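Local coordinates for glyoxalase family protein (Listeria monocytogenes, PDB 2P7Q) that catalyses the manganese-dependent hydration of the antibiotic fosfomycin, opening its epoxide to a diol and so conferring resistance on the bacterium, at residues A[41-46]-A[56-61]. The protein carries 1 engineered substitution. Sequence-based numbering, arbitrary orientation.
Sequences LSKEKF and IMEGDS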
loop_
_atom_site.group_PDB
_atom_site.type_symbol
_atom_site.label_atom_id
_atom_site.label_comp_id
_atom_site.label_asym_id
_atom_site.label_seq_id
_atom_site.Cartn_x
_atom_site.Cartn_y
_atom_site.Cartn_z
ATOM N N LEU A 41 -13.366 1.333 -19.834
ATOM C CA LEU A 41 -12.710 0.028 -19.849
ATOM C C LEU A 41 -13.223 -0.867 -18.734
ATOM O O LEU A 41 -13.448 -2.059 -18.925
ATOM C CB LEU A 41 -11.197 0.195 -19.730
ATOM N N SER A 42 -13.408 -0.296 -17.558
ATOM C CA SER A 42 -13.902 -1.088 -16.449
ATOM C C SER A 42 -14.596 -0.230 -15.418
ATOM O O SER A 42 -14.453 0.992 -15.394
ATOM C CB SER A 42 -12.760 -1.859 -15.801
ATOM O OG SER A 42 -11.725 -0.967 -15.448
ATOM N N LYS A 43 -15.357 -0.897 -14.568
ATOM C CA LYS A 43 -16.104 -0.227 -13.530
ATOM C C LYS A 43 -15.135 0.144 -12.408
ATOM O O LYS A 43 -14.538 -0.729 -11.780
ATOM C CB LYS A 43 -17.197 -1.168 -13.028
ATOM C CG LYS A 43 -18.341 -0.470 -12.332
ATOM C CD LYS A 43 -19.106 -1.449 -11.432
ATOM C CE LYS A 43 -20.490 -1.800 -11.989
ATOM N NZ LYS A 43 -21.127 -2.831 -11.090
ATOM N N GLU A 44 -14.974 1.437 -12.157
ATOM C CA GLU A 44 -14.041 1.856 -11.123
ATOM C C GLU A 44 -14.301 3.233 -10.524
ATOM O O GLU A 44 -14.996 4.072 -11.099
ATOM C CB GLU A 44 -12.623 1.820 -11.687
ATOM C CG GLU A 44 -12.449 2.692 -12.915
ATOM C CD GLU A 44 -11.001 2.830 -13.342
ATOM O OE1 GLU A 44 -10.333 1.800 -13.568
ATOM O OE2 GLU A 44 -10.531 3.979 -13.458
ATOM N N LYS A 45 -13.720 3.456 -9.352
ATOM C CA LYS A 45 -13.855 4.727 -8.657
ATOM C C LYS A 45 -12.534 5.158 -8.006
ATOM O O LYS A 45 -11.712 4.327 -7.606
ATOM C CB LYS A 45 -14.972 4.629 -7.612
ATOM C CG LYS A 45 -16.342 4.377 -8.218
ATOM C CD LYS A 45 -17.412 4.222 -7.161
ATOM C CE LYS A 45 -18.814 4.184 -7.796
ATOM N NZ LYS A 45 -19.922 3.949 -6.808
ATOM N N PHE A 46 -12.333 6.468 -7.925
ATOM C CA PHE A 46 -11.134 7.039 -7.332
ATOM C C PHE A 46 -11.526 7.839 -6.099
ATOM O O PHE A 46 -12.495 8.597 -6.126
ATOM C CB PHE A 46 -10.449 8.000 -8.310
ATOM C CG PHE A 46 -10.021 7.371 -9.606
ATOM C CD1 PHE A 46 -9.598 8.174 -10.662
ATOM C CD2 PHE A 46 -10.023 5.986 -9.771
ATOM C CE1 PHE A 46 -9.179 7.606 -11.867
ATOM C CE2 PHE A 46 -9.603 5.404 -10.974
ATOM C CZ PHE A 46 -9.183 6.215 -12.022
ATOM N N ILE A 56 -10.277 2.008 -6.871
ATOM C CA ILE A 56 -10.993 0.754 -6.696
ATOM C C ILE A 56 -11.536 0.309 -8.056
ATOM O O ILE A 56 -12.208 1.072 -8.745
ATOM C CB ILE A 56 -12.157 0.929 -5.695
ATOM C CG1 ILE A 56 -11.631 1.490 -4.368
ATOM C CG2 ILE A 56 -12.836 -0.401 -5.443
ATOM C CD1 ILE A 56 -10.655 0.563 -3.629
ATOM N N MET A 57 -11.210 -0.921 -8.440
ATOM C CA MET A 57 -11.651 -1.497 -9.703
ATOM C C MET A 57 -12.385 -2.792 -9.428
ATOM O O MET A 57 -12.016 -3.535 -8.520
ATOM C CB MET A 57 -10.462 -1.802 -10.603
ATOM C CG MET A 57 -9.853 -0.605 -11.277
ATOM S SD MET A 57 -8.571 -1.140 -12.425
ATOM C CE MET A 57 -9.544 -1.888 -13.702
ATOM N N GLU A 58 -13.413 -3.075 -10.220
ATOM C CA GLU A 58 -14.186 -4.295 -10.025
ATOM C C GLU A 58 -13.593 -5.405 -10.887
ATOM O O GLU A 58 -13.272 -5.197 -12.058
ATOM C CB GLU A 58 -15.667 -4.043 -10.375
ATOM C CG GLU A 58 -16.659 -5.050 -9.769
ATOM C CD GLU A 58 -18.124 -4.583 -9.839
ATOM O OE1 GLU A 58 -18.625 -4.318 -10.951
ATOM O OE2 GLU A 58 -18.776 -4.484 -8.776
ATOM N N GLY A 59 -13.424 -6.577 -10.288
ATOM C CA GLY A 59 -12.866 -7.704 -11.010
ATOM C C GLY A 59 -13.063 -8.973 -10.211
ATOM O O GLY A 59 -13.465 -8.915 -9.049
ATOM N N ASP A 60 -12.779 -10.119 -10.824
ATOM C CA ASP A 60 -12.943 -11.406 -10.154
ATOM C C ASP A 60 -11.707 -11.862 -9.386
ATOM O O ASP A 60 -11.779 -12.784 -8.574
ATOM C CB ASP A 60 -13.315 -12.489 -11.166
ATOM C CG ASP A 60 -13.331 -13.881 -10.547
ATOM O OD1 ASP A 60 -14.248 -14.165 -9.739
ATOM O OD2 ASP A 60 -12.421 -14.685 -10.855
ATOM N N SER A 61 -10.572 -11.230 -9.653
ATOM C CA SER A 61 -9.341 -11.598 -8.971
ATOM C C SER A 61 -9.489 -11.430 -7.459
ATOM O O SER A 61 -9.984 -10.407 -6.985
ATOM C CB SER A 61 -8.177 -10.737 -9.477
ATOM O OG SER A 61 -8.392 -9.364 -9.199
#
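Lys45 and Ile56 form an antiparallel hydrogen-bonded pair near the open end of the beta hairpin made by strands 44-49 and 52-58. Lys45 N donates to Ile56 O at 2.9 Å, and Ile56 N returns the bond to Lys45 O with an N-H...O angle of 169°. One more backbone bond, from Glu58 N to Lys43 O (3.0 Å), carries the pairing past the non-hydrogen-bonded pair of Glu44 and Met57.

On the pocket face, the side chains of Glu44 and Met57 run side by side in the same direction. The carboxylate oxygen Glu44 OE1 lies 3.4 Å from Met57 CG and also touches the sulfur. A bend at the end of the methionine chain (chi3 71°) carries CE toward the hydroxyl of Ser42, though the modelled approach is too short to be taken literally. Tyr67 of the second subunit packs on Met57, and the bound dihydroxypropylphosphonate touches both Met57 and Glu44.

Charge pairing belongs to the other face. Matching first torsions, CG anti to the backbone N (chi1 near -160° in both), send Lys43 and Glu58 the same way. Glu58 is extended; Lys43 bends at chi3, and its NZ forms a salt bridge with Glu58 OE1 at 2.9 Å, meeting the syn lone pair. Glu58 OE2 accepts a hydrogen bond from Leu15 N, which ties the strand to the start of helix 15-26.

The chemistry thus divides by face: on the helix side Glu58 is shared between Lys43 and Leu15 N, beside the apolar packing of Ile56, while the product side presents Glu44, probably the proton acceptor in fosfomycin hydration, against a methionine at the subunit interface.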